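Local atomic coordinates of CglIIR protein (Corynebacterium glutamicum, PDB entry 6F1S), a protein that is the C-terminal domain of the H subunit of the CglI restriction endonuclease, which contains a helicase-like motor probably driven by NTP hydrolysis. Residues Asn21-Asp26 with Gly107-Pro112; Thr59-Phe64 with Pro125-Tyr130; Ala74-Ala79 with Pro155-Pro160. All blocks are in the same frame, centred on the assembly; numbering follows the deposited sequence.

All three contacts bring another part of the chain against one five-stranded mixed sheet, and they illustrate how packing changes with place in a fold. Interaction 1 is a surface contact: a loop folds over the border strand 21-23, with a CH-pi contact and an amide beside a leucine. Interactions 2 and 3 lie on the opposite face of the sheet, where aliphatic and aromatic side chains from helix segments meet leucines and an isoleucine of the strand segments, and both are buried. Interaction 2 is aliphatic for the most part, whereas interaction 3 is built round one phenylalanine ring. Strand 152-158, used by interaction 3, bonds through its backbone to both strands 21-23 and 126-132, so the three contacts share one framework.

Interaction 1 (Asn21-Asp26 with Gly107-Pro112); sequences NYFAAD and GALLSP. With EDO (1,2-ethanediol), chain C.
Phe23, on strand 21-23 at the border of the mixed sheet, takes the loop that leads into helix 112-120 across its ring, and Leu109 is the loop residue laid over it. The CB of Leu109 sits close to above the middle of the ring, 3.8 Å from the centroid of Phe23 and 11° off the ring normal, a CH-pi contact over the face. The two side chains lie slantwise to each other, Leu109 CD2 standing 4.0 Å from Phe23 CD2. The ring owes its place to a first torsion of 89°, which puts CG in the crowded position between backbone N and carbonyl carbon.

The carbonyl O of Gly107 comes up at the edge, near the ring plane, 3.7 Å from Phe23 CE1, while Ala108 C approaches Phe23 CZ obliquely at 3.8 Å. This is a loop packed on an edge strand: strand 21-23 pairs on one side with strand 152-158, and the loop packs against both, Leu109 touching Val154 and Leu110 touching Asn156.

Farther along, Leu110 CD1 lies against the amide of Asn21, 3.7 Å from ND2. That amide is held by two bonds from elsewhere, ND2 to Ser118 OG and OD1 to Asn156 ND2, which should fix its rotation while the leucine methyl rests beside it. At the helix start, Ser111 is the N-cap, its OG bonded to Asp114 N, and its own N bonds to Tyr130 OH. A 1,2-ethanediol, probably from the crystallisation liquor, gives a hydrogen bond from O1 to Leu109 O at 3.2 Å.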
loop_
_atom_site.group_PDB
_atom_site.type_symbol
_atom_site.label_atom_id
_atom_site.label_comp_id
_atom_site.label_asym_id
_atom_site.label_seq_id
_atom_site.Cartn_x
_atom_site.Cartn_y
_atom_site.Cartn_z
ATOM N N ASN A 21 3.251 -11.344 -0.783
ATOM C CA ASN A 21 3.062 -9.926 -1.093
ATOM C C ASN A 21 2.161 -9.746 -2.309
ATOM O O ASN A 21 2.302 -10.451 -3.300
ATOM C CB ASN A 21 4.403 -9.231 -1.362
ATOM C CG ASN A 21 5.146 -8.853 -0.094
ATOM O OD1 ASN A 21 4.566 -8.321 0.854
ATOM N ND2 ASN A 21 6.448 -9.107 -0.083
ATOM N N TYR A 22 1.241 -8.797 -2.238
ATOM C CA TYR A 22 0.468 -8.404 -3.412
ATOM C C TYR A 22 0.460 -6.890 -3.503
ATOM O O TYR A 22 0.127 -6.215 -2.532
ATOM C CB TYR A 22 -0.971 -8.929 -3.344
ATOM C CG TYR A 22 -1.100 -10.431 -3.221
ATOM C CD1 TYR A 22 -1.060 -11.249 -4.345
ATOM C CD2 TYR A 22 -1.273 -11.032 -1.982
ATOM C CE1 TYR A 22 -1.182 -12.626 -4.234
ATOM C CE2 TYR A 22 -1.396 -12.405 -1.860
ATOM C CZ TYR A 22 -1.351 -13.198 -2.988
ATOM O OH TYR A 22 -1.473 -14.567 -2.863
ATOM N N PHE A 23 0.835 -6.343 -4.649
ATOM C CA PHE A 23 0.762 -4.897 -4.803
ATOM C C PHE A 23 -0.043 -4.510 -6.042
ATOM O O PHE A 23 -0.082 -5.239 -7.027
ATOM C CB PHE A 23 2.173 -4.277 -4.840
ATOM C CG PHE A 23 2.781 -4.185 -6.218
ATOM C CD1 PHE A 23 3.497 -5.249 -6.748
ATOM C CD2 PHE A 23 2.668 -3.019 -6.968
ATOM C CE1 PHE A 23 4.074 -5.167 -8.006
ATOM C CE2 PHE A 23 3.238 -2.925 -8.227
ATOM C CZ PHE A 23 3.947 -4.004 -8.750
ATOM N N ALA A 24 -0.699 -3.361 -5.969
ATOM C CA ALA A 24 -1.462 -2.833 -7.088
ATOM C C ALA A 24 -0.537 -2.303 -8.176
ATOM O O ALA A 24 0.205 -1.348 -7.960
ATOM C CB ALA A 24 -2.405 -1.730 -6.618
ATOM N N ALA A 25 -0.594 -2.926 -9.347
ATOM C CA ALA A 25 0.208 -2.507 -10.490
ATOM C C ALA A 25 -0.230 -1.148 -11.006
ATOM O O ALA A 25 0.598 -0.333 -11.418
ATOM C CB ALA A 25 0.123 -3.535 -11.599
ATOM N N ASP A 26 -1.537 -0.908 -10.980
ATOM C CA ASP A 26 -2.099 0.316 -11.542
ATOM C C ASP A 26 -3.178 0.926 -10.642
ATOM O O ASP A 26 -4.347 0.973 -11.012
ATOM C CB ASP A 26 -2.672 0.029 -12.938
ATOM C CG ASP A 26 -3.045 1.292 -13.692
ATOM O OD1 ASP A 26 -2.495 2.363 -13.367
ATOM O OD2 ASP A 26 -3.887 1.213 -14.613
ATOM N N GLY A 107 6.503 -4.566 -12.960
ATOM C CA GLY A 107 6.237 -5.859 -12.356
ATOM C C GLY A 107 6.661 -5.992 -10.907
ATOM O O GLY A 107 6.402 -7.018 -10.275
ATOM N N ALA A 108 7.307 -4.959 -10.376
ATOM C CA ALA A 108 7.805 -4.990 -9.002
ATOM C C ALA A 108 7.665 -3.627 -8.342
ATOM O O ALA A 108 7.579 -2.605 -9.028
ATOM C CB ALA A 108 9.256 -5.439 -8.976
ATOM N N LEU A 109 7.645 -3.614 -7.013
ATOM C CA LEU A 109 7.510 -2.364 -6.268
ATOM C C LEU A 109 8.575 -2.213 -5.187
ATOM O O LEU A 109 9.320 -1.238 -5.172
ATOM C CB LEU A 109 6.127 -2.266 -5.617
ATOM C CG LEU A 109 5.902 -0.984 -4.810
ATOM C CD1 LEU A 109 5.915 0.227 -5.741
ATOM C CD2 LEU A 109 4.606 -1.052 -4.006
ATOM N N LEU A 110 8.638 -3.194 -4.291
ATOM C CA LEU A 110 9.431 -3.103 -3.067
ATOM C C LEU A 110 10.942 -3.073 -3.268
ATOM O O LEU A 110 11.489 -3.721 -4.161
ATOM C CB LEU A 110 9.085 -4.272 -2.140
ATOM C CG LEU A 110 7.615 -4.403 -1.747
ATOM C CD1 LEU A 110 7.430 -5.593 -0.815
ATOM C CD2 LEU A 110 7.109 -3.109 -1.107
ATOM N N SER A 111 11.592 -2.298 -2.408
ATOM C CA SER A 111 13.040 -2.249 -2.275
ATOM C C SER A 111 13.560 -3.546 -1.648
ATOM O O SER A 111 12.782 -4.296 -1.052
ATOM C CB SER A 111 13.437 -1.059 -1.403
ATOM O OG SER A 111 13.254 -1.389 -0.038
ATOM N N PRO A 112 14.877 -3.810 -1.759
ATOM C CA PRO A 112 15.408 -5.020 -1.116
ATOM C C PRO A 112 15.181 -5.020 0.392
ATOM O O PRO A 112 14.950 -6.075 0.976
ATOM C CB PRO A 112 16.902 -4.964 -1.440
ATOM C CG PRO A 112 16.998 -4.106 -2.663
ATOM C CD PRO A 112 15.919 -3.086 -2.513
HETATM C C1 EDO C . 12.203 1.094 -4.008
HETATM O O1 EDO C . 12.318 -0.035 -4.889
HETATM C C2 EDO C . 13.370 2.057 -4.199
HETATM O O2 EDO C . 12.948 3.211 -4.940
#

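Interaction 2 (Thr59-Phe64 with Pro125-Tyr130); sequences TILNAF and PLLILY
Leu61 and Leu127, from helix and strand, pass each other with opposite sense, their methyls meeting: Leu61 CD2 stands 4.0 Å from Leu127 CD1. Leu129, two residues on and facing the same way as Leu127, turns CG anti to its carbonyl carbon (chi1 -72°), and from there it splits its two methyls between different partners. CD2 goes to the far end of the Phe64 ring, 3.8 Å from Phe64 CZ, in an oblique approach to a ring that again runs counter to the leucine; Leu129 CD1 meets Ile60 CG2 at 4.2 Å, where the two side chains are set at a slant to one another. The same Ile60 methyl, CG2, only grazes Leu127 CD2, at 4.5 Å.

A type I turn runs from Leu61 to Phe64, closed by the hydrogen bond from Phe64 N to Leu61 O, 2.9 Å, and Ile60, Leu61 and Phe64 all meet the strand. It is an apolar contact of methyl groups and one ring.

Around it, strand 126-132 lies between strands 92-100 and 152-158, with Ile60 also touching Met94 of the former and Phe64 touching Pro155 of the latter. Helix 32-46 adds Leu35 against Phe64 and Leu39 against Leu129, and helix 73-86 brings Leu73 to the Phe64 ring.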
loop_
_atom_site.group_PDB
_atom_site.type_symbol
_atom_site.label_atom_id
_atom_site.label_comp_id
_atom_site.label_asym_id
_atom_site.label_seq_id
_atom_site.Cartn_x
_atom_site.Cartn_y
_atom_site.Cartn_z
ATOM N N THR A 59 -10.100 2.329 6.209
ATOM C CA THR A 59 -10.422 3.684 5.778
ATOM C C THR A 59 -9.425 4.184 4.744
ATOM O O THR A 59 -9.799 4.834 3.767
ATOM C CB THR A 59 -10.449 4.648 6.982
ATOM O OG1 THR A 59 -11.404 4.180 7.943
ATOM C CG2 THR A 59 -10.816 6.060 6.543
ATOM N N ILE A 60 -8.152 3.876 4.973
ATOM C CA ILE A 60 -7.081 4.254 4.059
ATOM C C ILE A 60 -7.197 3.478 2.750
ATOM O O ILE A 60 -7.072 4.047 1.665
ATOM C CB ILE A 60 -5.700 4.008 4.699
ATOM C CG1 ILE A 60 -5.450 5.036 5.807
ATOM C CG2 ILE A 60 -4.598 4.041 3.653
ATOM C CD1 ILE A 60 -4.270 4.711 6.688
ATOM N N LEU A 61 -7.463 2.180 2.861
ATOM C CA LEU A 61 -7.628 1.332 1.688
ATOM C C LEU A 61 -8.811 1.778 0.827
ATOM O O LEU A 61 -8.747 1.710 -0.401
ATOM C CB LEU A 61 -7.793 -0.134 2.111
ATOM C CG LEU A 61 -6.547 -0.804 2.707
ATOM C CD1 LEU A 61 -6.853 -2.215 3.197
ATOM C CD2 LEU A 61 -5.402 -0.830 1.704
ATOM N N ASN A 62 -9.880 2.251 1.468
ATOM C CA ASN A 62 -11.060 2.729 0.746
ATOM C C ASN A 62 -10.776 3.942 -0.124
ATOM O O ASN A 62 -11.555 4.268 -1.011
ATOM C CB ASN A 62 -12.188 3.075 1.717
ATOM C CG ASN A 62 -12.875 1.850 2.267
ATOM O OD1 ASN A 62 -13.016 0.841 1.575
ATOM N ND2 ASN A 62 -13.303 1.926 3.519
ATOM N N ALA A 63 -9.665 4.619 0.138
ATOM C CA ALA A 63 -9.288 5.770 -0.663
ATOM C C ALA A 63 -8.774 5.316 -2.021
ATOM O O ALA A 63 -8.584 6.130 -2.928
ATOM C CB ALA A 63 -8.251 6.601 0.054
ATOM N N PHE A 64 -8.553 4.009 -2.152
ATOM C CA PHE A 64 -8.039 3.433 -3.389
ATOM C C PHE A 64 -9.139 2.803 -4.231
ATOM O O PHE A 64 -10.078 2.198 -3.708
ATOM C CB PHE A 64 -6.971 2.371 -3.098
ATOM C CG PHE A 64 -5.651 2.929 -2.630
ATOM C CD1 PHE A 64 -4.626 3.164 -3.531
ATOM C CD2 PHE A 64 -5.429 3.196 -1.288
ATOM C CE1 PHE A 64 -3.398 3.664 -3.098
ATOM C CE2 PHE A 64 -4.213 3.697 -0.853
ATOM C CZ PHE A 64 -3.197 3.936 -1.763
ATOM N N PRO A 125 -0.879 -8.416 9.901
ATOM C CA PRO A 125 -1.255 -8.038 8.537
ATOM C C PRO A 125 -0.463 -6.796 8.154
ATOM O O PRO A 125 -0.386 -5.866 8.956
ATOM C CB PRO A 125 -2.751 -7.745 8.646
ATOM C CG PRO A 125 -3.200 -8.519 9.836
ATOM C CD PRO A 125 -2.046 -8.527 10.791
ATOM N N LEU A 126 0.141 -6.795 6.973
ATOM C CA LEU A 126 1.101 -5.762 6.620
ATOM C C LEU A 126 0.646 -4.925 5.425
ATOM O O LEU A 126 0.282 -5.463 4.381
ATOM C CB LEU A 126 2.465 -6.400 6.322
ATOM C CG LEU A 126 3.595 -5.452 5.929
ATOM C CD1 LEU A 126 3.901 -4.482 7.058
ATOM C CD2 LEU A 126 4.846 -6.226 5.535
ATOM N N LEU A 127 0.660 -3.605 5.595
ATOM C CA LEU A 127 0.428 -2.675 4.490
ATOM C C LEU A 127 1.657 -1.797 4.279
ATOM O O LEU A 127 2.075 -1.062 5.177
ATOM C CB LEU A 127 -0.806 -1.800 4.745
ATOM C CG LEU A 127 -1.094 -0.669 3.740
ATOM C CD1 LEU A 127 -1.504 -1.216 2.378
ATOM C CD2 LEU A 127 -2.144 0.319 4.260
ATOM N N ILE A 128 2.244 -1.890 3.094
ATOM C CA ILE A 128 3.362 -1.035 2.729
ATOM C C ILE A 128 2.902 -0.047 1.663
ATOM O O ILE A 128 2.388 -0.451 0.621
ATOM C CB ILE A 128 4.562 -1.857 2.206
ATOM C CG1 ILE A 128 4.999 -2.891 3.250
ATOM C CG2 ILE A 128 5.710 -0.945 1.822
ATOM C CD1 ILE A 128 6.211 -3.732 2.828
ATOM N N LEU A 129 3.071 1.244 1.928
ATOM C CA LEU A 129 2.686 2.271 0.965
ATOM C C LEU A 129 3.916 3.007 0.431
ATOM O O LEU A 129 4.726 3.528 1.195
ATOM C CB LEU A 129 1.695 3.257 1.595
ATOM C CG LEU A 129 0.280 2.707 1.822
ATOM C CD1 LEU A 129 -0.541 3.581 2.770
ATOM C CD2 LEU A 129 -0.446 2.544 0.509
ATOM N N TYR A 130 4.054 3.021 -0.891
ATOM C CA TYR A 130 5.157 3.709 -1.554
ATOM C C TYR A 130 4.668 4.982 -2.227
ATOM O O TYR A 130 3.759 4.935 -3.063
ATOM C CB TYR A 130 5.823 2.808 -2.600
ATOM C CG TYR A 130 6.983 1.972 -2.098
ATOM C CD1 TYR A 130 7.032 1.534 -0.785
ATOM C CD2 TYR A 130 8.029 1.620 -2.947
ATOM C CE1 TYR A 130 8.085 0.763 -0.327
ATOM C CE2 TYR A 130 9.088 0.856 -2.495
ATOM C CZ TYR A 130 9.110 0.432 -1.181
ATOM O OH TYR A 130 10.155 -0.331 -0.708
#

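Interaction 3 (Ala74-Ala79 with Pro155-Pro160); sequences ATFKAA and PNIKLP
Phe76 leaves helix 73-86 toward Ile157 and Leu159 with CG anti to its backbone N (chi1 -179°), which carries the ring out over strand 152-158. Its CB already lies 3.6 Å from Ile157 CD1, and CG meets the same methyl at 3.5 Å. Along one side CD1 and CE1 meet Leu159 as well as Ile157, with Phe76 CE1 coming to 3.5 Å from Leu159 CD2; along the other, CD2 and CE2 meet Ile157 CG2, which is 3.6 Å from Phe76 CE2. At the tip, CZ is 3.7 Å from Ile157 CB. Isoleucine thus spreads under most of one face, a CH-pi contact in which Ile157 CB lies 17° off the normal of the Phe76 ring, displaced toward the rim, while Leu159 comes in obliquely.

One helical turn further on, Ala79 adds a small methyl: its CB is 3.9 Å from Leu159 CD1. Leu159 thus touches both the alanine methyl and the ring, just after the strand ends.

Helix 54-61 closes in beside the same phenylalanine through Leu61, and Asn62 OD1 accepts a hydrogen bond from Lys77 NZ. Beneath, Ile157 is flanked in the sheet by Tyr22 of strand 21-23 and Leu127 of strand 126-132.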
loop_
_atom_site.group_PDB
_atom_site.type_symbol
_atom_site.label_atom_id
_atom_site.label_comp_id
_atom_site.label_asym_id
_atom_site.label_seq_id
_atom_site.Cartn_x
_atom_site.Cartn_y
_atom_site.Cartn_z
ATOM N N ALA A 74 -11.119 -5.745 -1.697
ATOM C CA ALA A 74 -12.324 -6.204 -1.009
ATOM C C ALA A 74 -12.042 -7.431 -0.149
ATOM O O ALA A 74 -12.400 -7.462 1.027
ATOM C CB ALA A 74 -13.422 -6.505 -2.013
ATOM N N THR A 75 -11.394 -8.435 -0.738
ATOM C CA THR A 75 -11.039 -9.665 -0.027
ATOM C C THR A 75 -10.099 -9.393 1.139
ATOM O O THR A 75 -10.278 -9.922 2.237
ATOM C CB THR A 75 -10.378 -10.693 -0.974
ATOM O OG1 THR A 75 -11.357 -11.185 -1.891
ATOM C CG2 THR A 75 -9.809 -11.865 -0.199
ATOM N N PHE A 76 -9.093 -8.565 0.890
ATOM C CA PHE A 76 -8.120 -8.215 1.916
ATOM C C PHE A 76 -8.814 -7.530 3.089
ATOM O O PHE A 76 -8.589 -7.886 4.246
ATOM C CB PHE A 76 -7.026 -7.320 1.330
ATOM C CG PHE A 76 -5.960 -6.934 2.317
ATOM C CD1 PHE A 76 -5.014 -7.858 2.733
ATOM C CD2 PHE A 76 -5.896 -5.644 2.819
ATOM C CE1 PHE A 76 -4.026 -7.506 3.638
ATOM C CE2 PHE A 76 -4.911 -5.282 3.727
ATOM C CZ PHE A 76 -3.974 -6.216 4.137
ATOM N N LYS A 77 -9.675 -6.566 2.777
ATOM C CA LYS A 77 -10.455 -5.879 3.799
ATOM C C LYS A 77 -11.342 -6.863 4.562
ATOM O O LYS A 77 -11.437 -6.797 5.789
ATOM C CB LYS A 77 -11.296 -4.760 3.175
ATOM C CG LYS A 77 -10.488 -3.499 2.852
ATOM C CD LYS A 77 -11.380 -2.339 2.441
ATOM C CE LYS A 77 -12.087 -2.623 1.125
ATOM N NZ LYS A 77 -13.044 -1.540 0.762
ATOM N N ALA A 78 -11.970 -7.787 3.840
ATOM C CA ALA A 78 -12.781 -8.823 4.475
ATOM C C ALA A 78 -11.946 -9.655 5.448
ATOM O O ALA A 78 -12.388 -9.954 6.559
ATOM C CB ALA A 78 -13.425 -9.718 3.427
ATOM N N ALA A 79 -10.733 -10.013 5.031
ATOM C CA ALA A 79 -9.819 -10.765 5.886
ATOM C C ALA A 79 -9.489 -10.000 7.161
ATOM O O ALA A 79 -9.417 -10.582 8.241
ATOM C CB ALA A 79 -8.545 -11.099 5.133
ATOM N N PRO A 155 0.004 0.653 -2.977
ATOM C CA PRO A 155 -0.172 -0.257 -1.842
ATOM C C PRO A 155 0.377 -1.666 -2.079
ATOM O O PRO A 155 0.246 -2.221 -3.164
ATOM C CB PRO A 155 -1.692 -0.295 -1.678
ATOM C CG PRO A 155 -2.193 -0.159 -3.087
ATOM C CD PRO A 155 -1.223 0.767 -3.788
ATOM N N ASN A 156 0.992 -2.228 -1.048
ATOM C CA ASN A 156 1.443 -3.610 -1.061
ATOM C C ASN A 156 0.935 -4.275 0.203
ATOM O O ASN A 156 1.232 -3.827 1.302
ATOM C CB ASN A 156 2.972 -3.692 -1.148
ATOM C CG ASN A 156 3.497 -5.112 -0.986
ATOM O OD1 ASN A 156 3.833 -5.775 -1.967
ATOM N ND2 ASN A 156 3.576 -5.582 0.256
ATOM N N ILE A 157 0.147 -5.331 0.047
ATOM C CA ILE A 157 -0.458 -5.994 1.191
ATOM C C ILE A 157 0.088 -7.402 1.362
ATOM O O ILE A 157 0.532 -8.032 0.402
ATOM C CB ILE A 157 -1.993 -6.065 1.059
ATOM C CG1 ILE A 157 -2.372 -6.839 -0.204
ATOM C CG2 ILE A 157 -2.595 -4.663 1.032
ATOM C CD1 ILE A 157 -3.857 -6.965 -0.432
ATOM N N LYS A 158 0.057 -7.882 2.598
ATOM C CA LYS A 158 0.523 -9.219 2.919
ATOM C C LYS A 158 -0.194 -9.708 4.170
ATOM O O LYS A 158 -0.119 -9.073 5.221
ATOM C CB LYS A 158 2.040 -9.227 3.117
ATOM C CG LYS A 158 2.631 -10.579 3.488
ATOM C CD LYS A 158 4.154 -10.488 3.545
ATOM C CE LYS A 158 4.788 -11.823 3.879
ATOM N NZ LYS A 158 4.580 -12.182 5.306
ATOM N N LEU A 159 -0.909 -10.821 4.047
ATOM C CA LEU A 159 -1.604 -11.411 5.189
ATOM C C LEU A 159 -0.657 -12.340 5.950
ATOM O O LEU A 159 0.252 -12.925 5.358
ATOM C CB LEU A 159 -2.865 -12.155 4.727
ATOM C CG LEU A 159 -4.052 -11.292 4.264
ATOM C CD1 LEU A 159 -5.128 -12.131 3.612
ATOM C CD2 LEU A 159 -4.650 -10.510 5.416
ATOM N N PRO A 160 -0.856 -12.466 7.275
ATOM C CA PRO A 160 0.040 -13.298 8.090
ATOM C C PRO A 160 -0.083 -14.788 7.760
ATOM O O PRO A 160 -1.148 -15.247 7.341
ATOM C CB PRO A 160 -0.414 -13.006 9.524
ATOM C CG PRO A 160 -1.828 -12.540 9.395
ATOM C CD PRO A 160 -1.908 -11.821 8.082
#